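NAD nucleotidase (Haemophilus influenzae, PDB 3ZTV) degrades NAD to adenosine and nicotinamide riboside, acting both as a pyrophosphatase and as a 5'-nucleotidase in the periplasm. Local coordinates at residues Q38-I43 against K299-N304; N233-S238 against K325-I330. All coordinates share one frame; numbering follows the deposited sequence.

Interaction 1: residues Q38-I43 against K299-N304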
ATOM      1  N   GLN A  38      33.547  13.489  32.627  1.00 14.59           N
ATOM      2  CA  GLN A  38      32.099  13.582  32.476  1.00 15.24           C
ATOM      3  C   GLN A  38      31.596  14.864  33.121  1.00 14.43           C
ATOM      4  O   GLN A  38      31.910  15.164  34.278  1.00 14.07           O
ATOM      5  CB  GLN A  38      31.382  12.369  33.065  1.00 18.97           C
ATOM      6  CG  GLN A  38      29.868  12.510  33.058  1.00 23.80           C
ATOM      7  CD  GLN A  38      29.150  11.199  32.818  1.00 26.63           C
ATOM      8  OE1 GLN A  38      28.504  10.655  33.717  1.00 30.62           O
ATOM      9  NE2 GLN A  38      29.248  10.687  31.595  1.00 28.80           N
ATOM     10  N   THR A  39      30.813  15.616  32.359  1.00 13.52           N
ATOM     11  CA  THR A  39      30.431  16.969  32.714  1.00 11.82           C
ATOM     12  C   THR A  39      28.947  17.165  32.448  1.00 12.54           C
ATOM     13  O   THR A  39      28.458  16.861  31.350  1.00 11.59           O
ATOM     14  CB  THR A  39      31.251  17.984  31.889  1.00 12.11           C
ATOM     15  OG1 THR A  39      32.650  17.704  32.044  1.00 12.74           O
ATOM     16  CG2 THR A  39      30.969  19.409  32.322  1.00 12.38           C
ATOM     17  N   LYS A  40      28.225  17.653  33.451  1.00 10.59           N
ATOM     18  CA  LYS A  40      26.825  18.015  33.277  1.00  9.78           C
ATOM     19  C   LYS A  40      26.761  19.414  32.701  1.00 10.63           C
ATOM     20  O   LYS A  40      27.420  20.331  33.200  1.00 10.48           O
ATOM     21  CB  LYS A  40      26.079  17.990  34.614  1.00 12.64           C
ATOM     22  CG  LYS A  40      25.762  16.609  35.169  1.00 14.23           C
ATOM     23  CD  LYS A  40      25.005  16.718  36.493  1.00 17.48           C
ATOM     24  CE  LYS A  40      24.571  15.353  37.006  1.00 20.39           C
ATOM     25  NZ  LYS A  40      23.834  15.473  38.297  1.00 22.08           N
ATOM     26  N   VAL A  41      25.964  19.567  31.645  1.00  9.89           N
ATOM     27  CA  VAL A  41      25.771  20.846  30.969  1.00 10.22           C
ATOM     28  C   VAL A  41      24.295  21.002  30.616  1.00  8.52           C
ATOM     29  O   VAL A  41      23.544  20.024  30.644  1.00  9.32           O
ATOM     30  CB  VAL A  41      26.613  20.936  29.672  1.00  9.10           C
ATOM     31  CG1 VAL A  41      28.090  20.740  29.987  1.00 10.26           C
ATOM     32  CG2 VAL A  41      26.134  19.918  28.629  1.00 10.79           C
ATOM     33  N   ASP A  42      23.881  22.230  30.313  1.00  7.86           N
ATOM     34  CA  ASP A  42      22.539  22.484  29.803  1.00  9.14           C
ATOM     35  C   ASP A  42      22.581  22.675  28.293  1.00  7.61           C
ATOM     36  O   ASP A  42      23.483  23.348  27.773  1.00  8.97           O
ATOM     37  CB  ASP A  42      21.933  23.723  30.460  1.00  9.06           C
ATOM     38  CG  ASP A  42      21.639  23.511  31.934  1.00 12.20           C
ATOM     39  OD1 ASP A  42      21.211  22.396  32.295  1.00 12.24           O
ATOM     40  OD2 ASP A  42      21.864  24.447  32.726  1.00 15.34           O
ATOM     41  N   ILE A  43      21.611  22.079  27.599  1.00  6.57           N
ATOM     42  CA  ILE A  43      21.477  22.221  26.149  1.00  8.01           C
ATOM     43  C   ILE A  43      20.058  22.595  25.759  1.00  8.34           C
ATOM     44  O   ILE A  43      19.102  22.360  26.498  1.00  6.82           O
ATOM     45  CB  ILE A  43      21.852  20.925  25.390  1.00  8.32           C
ATOM     46  CG1 ILE A  43      21.112  19.708  25.958  1.00  8.91           C
ATOM     47  CG2 ILE A  43      23.356  20.697  25.418  1.00  9.62           C
ATOM     48  CD1 ILE A  43      21.182  18.468  25.066  1.00 11.43           C
ATOM     49  N   LYS A 299      26.525  26.104  33.014  1.00 11.22           N
ATOM     50  CA  LYS A 299      26.599  24.898  33.830  1.00 10.63           C
ATOM     51  C   LYS A 299      27.714  24.014  33.315  1.00 11.24           C
ATOM     52  O   LYS A 299      27.642  23.478  32.207  1.00 11.20           O
ATOM     53  CB  LYS A 299      25.273  24.123  33.838  1.00 10.99           C
ATOM     54  CG  LYS A 299      25.324  22.817  34.650  1.00 11.80           C
ATOM     55  CD  LYS A 299      24.036  22.008  34.531  1.00 13.03           C
ATOM     56  CE  LYS A 299      22.906  22.631  35.329  1.00 14.96           C
ATOM     57  NZ  LYS A 299      21.616  21.931  35.063  1.00 15.08           N
ATOM     58  N   LEU A 300      28.756  23.870  34.121  1.00  9.69           N
ATOM     59  CA  LEU A 300      29.858  22.985  33.787  1.00 11.94           C
ATOM     60  C   LEU A 300      30.230  22.236  35.059  1.00 10.32           C
ATOM     61  O   LEU A 300      31.152  22.633  35.784  1.00 12.22           O
ATOM     62  CB  LEU A 300      31.054  23.782  33.262  1.00 13.26           C
ATOM     63  CG  LEU A 300      30.843  24.589  31.972  1.00 11.62           C
ATOM     64  CD1 LEU A 300      31.975  25.584  31.775  1.00 14.32           C
ATOM     65  CD2 LEU A 300      30.688  23.691  30.742  1.00 13.85           C
ATOM     66  N   GLN A 301      29.499  21.165  35.343  1.00 10.77           N
ATOM     67  CA  GLN A 301      29.650  20.454  36.611  1.00 10.52           C
ATOM     68  C   GLN A 301      30.327  19.101  36.444  1.00 12.06           C
ATOM     69  O   GLN A 301      30.013  18.343  35.529  1.00 11.54           O
ATOM     70  CB  GLN A 301      28.292  20.279  37.291  1.00 12.55           C
ATOM     71  CG  GLN A 301      27.626  21.586  37.671  1.00 12.86           C
ATOM     72  CD  GLN A 301      26.239  21.387  38.236  1.00 14.45           C
ATOM     73  OE1 GLN A 301      25.799  20.256  38.448  1.00 16.64           O
ATOM     74  NE2 GLN A 301      25.539  22.487  38.475  1.00 14.30           N
ATOM     75  N   VAL A 302      31.275  18.810  37.332  1.00 12.85           N
ATOM     76  CA  VAL A 302      31.926  17.510  37.369  1.00 13.47           C
ATOM     77  C   VAL A 302      31.782  16.913  38.771  1.00 14.94           C
ATOM     78  O   VAL A 302      31.612  17.645  39.750  1.00 15.27           O
ATOM     79  CB  VAL A 302      33.415  17.607  36.976  1.00 14.66           C
ATOM     80  CG1 VAL A 302      33.557  18.214  35.577  1.00 14.06           C
ATOM     81  CG2 VAL A 302      34.185  18.427  38.000  1.00 19.79           C
ATOM     82  N   LYS A 303      31.821  15.590  38.864  1.00 15.61           N
ATOM     83  CA  LYS A 303      31.617  14.899  40.139  1.00 17.74           C
ATOM     84  C   LYS A 303      32.901  14.891  40.957  1.00 17.30           C
ATOM     85  O   LYS A 303      33.949  14.465  40.470  1.00 20.62           O
ATOM     86  CB  LYS A 303      31.145  13.464  39.880  1.00 21.36           C
ATOM     87  CG  LYS A 303      30.705  12.682  41.109  1.00 22.66           C
ATOM     88  CD  LYS A 303      30.267  11.279  40.704  1.00 25.43           C
ATOM     89  CE  LYS A 303      29.808  10.443  41.892  1.00 30.03           C
ATOM     90  NZ  LYS A 303      28.379  10.679  42.235  1.00 31.73           N
ATOM     91  N   ASN A 304      32.829  15.369  42.197  1.00 17.12           N
ATOM     92  CA  ASN A 304      34.018  15.402  43.047  1.00 18.97           C
ATOM     93  C   ASN A 304      34.214  14.105  43.830  1.00 16.43           C
ATOM     94  O   ASN A 304      33.453  13.150  43.660  1.00 19.98           O
ATOM     95  CB  ASN A 304      34.045  16.644  43.956  1.00 18.76           C
ATOM     96  CG  ASN A 304      32.958  16.637  45.018  1.00 15.39           C
ATOM     97  OD1 ASN A 304      32.439  15.588  45.395  1.00 16.31           O
ATOM     98  ND2 ASN A 304      32.621  17.819  45.515  1.00 15.88           N
TER
HETATM   99  O   HOH W   1      32.494  13.875  36.679  1.00 19.71           O
HETATM  100  O   HOH W   2      25.824  24.376  30.445  1.00  9.99           O
HETATM  101  O   HOH W   3      20.256  25.059  34.861  1.00 28.16           O
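Lys40 and Gln301 form an antiparallel hydrogen-bonded pair, the single bridge between the two segments. Lys40 N donates to Gln301 O over 2.8 Å, and the return bond from Gln301 N to Lys40 O, 3.1 Å long, is almost straight at 175°. Beyond the pair, Thr39 CA gives a CA-H...O contact to Gln301 O at 3.2 Å. At one end Asp42 and Lys299 cross at about a right angle in a salt bridge, Lys299 NZ meeting Asp42 OD1 at 2.8 Å on its syn side. The lysine chain sets out with CG anti to the backbone N (178°) and bends at chi3 (-74°), which carries its CE and NZ across the carboxylate. The bridge thus joins two beta hairpins, 28-34/37-43 of the metallophosphoesterase domain and 301-303/309-311. Where the backbones part, waters take over: one links Gln38 O to Lys303 N, another Asp42 N to Lys299 O. On the buried side Val41 CG1 touches Leu300 CD2 at 4.0 Å, and helix 314-325 packs on Leu300 through Leu321 and Leu324. Further out, Glu29 is a second salt-bridge partner of Lys299 NZ, Glu311 accepts from Gln301 NE2, and Trp309 receives Lys40 in a cation-pi contact.

Interaction 2: residues N233-S238 against K325-I330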
ATOM      1  N   ASN A 233      29.185  14.219  13.845  1.00  7.91           N
ATOM      2  CA  ASN A 233      30.491  14.264  13.196  1.00  6.99           C
ATOM      3  C   ASN A 233      31.558  14.004  14.243  1.00  7.09           C
ATOM      4  O   ASN A 233      31.250  13.739  15.407  1.00  8.25           O
ATOM      5  CB  ASN A 233      30.704  15.625  12.536  1.00  7.72           C
ATOM      6  CG  ASN A 233      30.559  16.783  13.517  1.00  9.44           C
ATOM      7  OD1 ASN A 233      30.805  16.640  14.720  1.00  8.30           O
ATOM      8  ND2 ASN A 233      30.180  17.943  13.003  1.00  9.02           N
ATOM      9  N   ASP A 234      32.816  14.056  13.824  1.00  8.16           N
ATOM     10  CA  ASP A 234      33.916  13.745  14.734  1.00  8.49           C
ATOM     11  C   ASP A 234      33.967  14.648  15.961  1.00  8.54           C
ATOM     12  O   ASP A 234      34.275  14.177  17.052  1.00  9.44           O
ATOM     13  CB  ASP A 234      35.256  13.743  13.993  1.00 10.89           C
ATOM     14  CG  ASP A 234      35.393  12.564  13.049  1.00 12.56           C
ATOM     15  OD1 ASP A 234      34.672  11.557  13.239  1.00 14.36           O
ATOM     16  OD2 ASP A 234      36.219  12.649  12.118  1.00 14.05           O
ATOM     17  N   GLU A 235      33.681  15.934  15.787  1.00  7.91           N
ATOM     18  CA  GLU A 235      33.614  16.851  16.929  1.00  9.40           C
ATOM     19  C   GLU A 235      32.622  16.360  17.985  1.00  9.05           C
ATOM     20  O   GLU A 235      32.944  16.286  19.169  1.00 10.31           O
ATOM     21  CB  GLU A 235      33.224  18.265  16.487  1.00 10.18           C
ATOM     22  CG  GLU A 235      34.372  19.141  15.992  1.00 12.17           C
ATOM     23  CD  GLU A 235      33.970  20.607  15.856  1.00 13.04           C
ATOM     24  OE1 GLU A 235      32.759  20.911  15.968  1.00 13.97           O
ATOM     25  OE2 GLU A 235      34.856  21.467  15.644  1.00 14.02           O
ATOM     26  N   LEU A 236      31.412  16.017  17.565  1.00  8.34           N
ATOM     27  CA  LEU A 236      30.403  15.593  18.529  1.00  7.54           C
ATOM     28  C   LEU A 236      30.720  14.216  19.116  1.00  8.75           C
ATOM     29  O   LEU A 236      30.438  13.953  20.293  1.00  9.23           O
ATOM     30  CB  LEU A 236      29.012  15.631  17.892  1.00  7.01           C
ATOM     31  CG  LEU A 236      28.590  17.010  17.368  1.00  7.76           C
ATOM     32  CD1 LEU A 236      27.131  16.960  16.906  1.00  8.28           C
ATOM     33  CD2 LEU A 236      28.778  18.118  18.413  1.00  9.55           C
ATOM     34  N   ARG A 237      31.342  13.348  18.319  1.00  8.87           N
ATOM     35  CA  ARG A 237      31.805  12.065  18.842  1.00  8.61           C
ATOM     36  C   ARG A 237      32.852  12.262  19.942  1.00  9.50           C
ATOM     37  O   ARG A 237      32.876  11.507  20.917  1.00 12.50           O
ATOM     38  CB  ARG A 237      32.383  11.190  17.728  1.00 10.31           C
ATOM     39  CG  ARG A 237      31.350  10.727  16.735  1.00 10.42           C
ATOM     40  CD  ARG A 237      31.961   9.881  15.618  1.00 13.23           C
ATOM     41  NE  ARG A 237      30.924   9.610  14.632  1.00 14.28           N
ATOM     42  CZ  ARG A 237      30.848  10.175  13.434  1.00 11.77           C
ATOM     43  NH1 ARG A 237      31.794  11.006  13.001  1.00 11.93           N
ATOM     44  NH2 ARG A 237      29.830   9.871  12.644  1.00 13.20           N
ATOM     45  N   SER A 238      33.692  13.285  19.802  1.00  9.37           N
ATOM     46  CA  SER A 238      34.764  13.522  20.775  1.00  9.61           C
ATOM     47  C   SER A 238      34.210  13.915  22.145  1.00 10.52           C
ATOM     48  O   SER A 238      34.883  13.748  23.168  1.00 12.28           O
ATOM     49  CB  SER A 238      35.741  14.591  20.269  1.00 11.42           C
ATOM     50  OG  SER A 238      35.227  15.906  20.427  1.00 13.34           O
ATOM     51  N   LYS A 325      34.394  26.663  22.951  1.00 10.62           N
ATOM     52  CA  LYS A 325      34.415  27.807  22.048  1.00 12.38           C
ATOM     53  C   LYS A 325      35.157  27.496  20.747  1.00 12.29           C
ATOM     54  O   LYS A 325      34.889  28.109  19.711  1.00 14.57           O
ATOM     55  CB  LYS A 325      35.035  29.026  22.739  1.00 12.36           C
ATOM     56  CG  LYS A 325      34.172  29.613  23.846  1.00 13.32           C
ATOM     57  CD  LYS A 325      34.913  30.698  24.627  1.00 12.96           C
ATOM     58  CE  LYS A 325      33.991  31.348  25.649  1.00 17.16           C
ATOM     59  NZ  LYS A 325      34.709  32.269  26.576  1.00 18.56           N
ATOM     60  N   SER A 326      36.075  26.536  20.792  1.00 11.41           N
ATOM     61  CA  SER A 326      36.889  26.228  19.624  1.00 12.91           C
ATOM     62  C   SER A 326      36.180  25.290  18.650  1.00 14.54           C
ATOM     63  O   SER A 326      36.691  25.024  17.562  1.00 14.85           O
ATOM     64  CB  SER A 326      38.226  25.622  20.055  1.00 14.89           C
ATOM     65  OG  SER A 326      38.051  24.301  20.528  1.00 15.53           O
ATOM     66  N   MET A 327      35.009  24.784  19.036  1.00 10.75           N
ATOM     67  CA  MET A 327      34.316  23.785  18.226  1.00 10.93           C
ATOM     68  C   MET A 327      33.255  24.370  17.309  1.00 12.03           C
ATOM     69  O   MET A 327      32.377  25.112  17.747  1.00 12.64           O
ATOM     70  CB  MET A 327      33.707  22.719  19.125  1.00 11.69           C
ATOM     71  CG  MET A 327      34.743  22.052  19.990  1.00 14.91           C
ATOM     72  SD  MET A 327      34.051  20.880  21.157  1.00 16.35           S
ATOM     73  CE  MET A 327      33.341  19.706  20.028  1.00 14.63           C
ATOM     74  N   LYS A 328      33.342  24.008  16.034  1.00 11.81           N
ATOM     75  CA  LYS A 328      32.432  24.494  15.006  1.00 11.46           C
ATOM     76  C   LYS A 328      30.986  24.043  15.234  1.00 10.71           C
ATOM     77  O   LYS A 328      30.042  24.752  14.880  1.00 10.61           O
ATOM     78  CB  LYS A 328      32.926  24.021  13.631  1.00 13.70           C
ATOM     79  CG  LYS A 328      32.105  24.503  12.458  1.00 21.13           C
ATOM     80  CD  LYS A 328      32.885  24.353  11.158  1.00 25.86           C
ATOM     81  CE  LYS A 328      32.201  25.118  10.040  1.00 26.60           C
ATOM     82  NZ  LYS A 328      31.738  26.454  10.518  1.00 30.62           N
ATOM     83  N   SER A 329      30.814  22.865  15.826  1.00  8.66           N
ATOM     84  CA  SER A 329      29.493  22.244  15.947  1.00  7.92           C
ATOM     85  C   SER A 329      28.813  22.512  17.292  1.00  8.18           C
ATOM     86  O   SER A 329      27.749  21.962  17.559  1.00  8.02           O
ATOM     87  CB  SER A 329      29.597  20.734  15.724  1.00  9.25           C
ATOM     88  OG  SER A 329      30.292  20.438  14.516  1.00 13.15           O
ATOM     89  N   ILE A 330      29.453  23.304  18.150  1.00  7.09           N
ATOM     90  CA  ILE A 330      28.869  23.745  19.416  1.00  6.48           C
ATOM     91  C   ILE A 330      28.559  25.226  19.295  1.00  7.51           C
ATOM     92  O   ILE A 330      29.413  26.013  18.870  1.00  8.22           O
ATOM     93  CB  ILE A 330      29.838  23.526  20.612  1.00  6.88           C
ATOM     94  CG1 ILE A 330      30.196  22.046  20.756  1.00  9.23           C
ATOM     95  CG2 ILE A 330      29.250  24.113  21.906  1.00  9.77           C
ATOM     96  CD1 ILE A 330      29.009  21.134  21.052  1.00 12.56           C
TER
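Glu235, in the first turn of the short helix 234-238, reaches across to the type I beta turn Met327-Ile330 and grips it with its carboxylate. Each oxygen takes a backbone N-H on its syn lone pair: Glu235 OE2 accepts from Lys328 N at 3.0 Å and Glu235 OE1 from Ser329 N at 2.8 Å, so two successive amides of the turn are satisfied by one side chain. The chain is extended beyond CG (chi2 -168°), which carries the carboxylate out to the turn. OE1 has a second donor, the Ser329 hydroxyl: Ser329 OG lies 2.9 Å from Glu235 OE1 and comes from above the carboxylate plane. That hydroxyl is used twice, since Asn233 ND2 donates to Ser329 OG over 2.9 Å, with the oxygen close to the amide plane. Asn233 is the N-cap residue of the helix, and its amide therefore works at both ends: ND2 holds the turn while Asn233 OD1 accepts the capping bond from Leu236 N at 3.0 Å. Three donors around one carboxylate would be expected to favour its charged form. Beneath this polar network Leu236 CD2 packs on Ser329 CB and on Ile330 CD1, while Pro291 and Val293 of strand 284-295 also touch Leu236. Three residues on from Glu235, Ser238 OG donates back to Glu235 O at 2.6 Å. Met327, bent at chi3 (63°), lays its methyl CE beside that same carbonyl, 3.5 Å from Glu235 O.

In the fold
The centres of the two contacts lie about 24 and 25 Å from the centre of the chain, on the same side of it. Those centres are about 17 Å apart and the nearest atoms of the two contacts about 7 Å, without touching. One connection is helix 314-325: its residues pack on Leu300 of interaction 1, and the loop that follows it supplies the turn of interaction 2. In sequence the segments alternate, 38-43, 233-238, 299-304, 325-330, so the two contacts cross in sequence. Neither contributes to the zinc sites or the nucleoside pocket; the side chain of Lys40 lies about 14 Å from the bound adenosine.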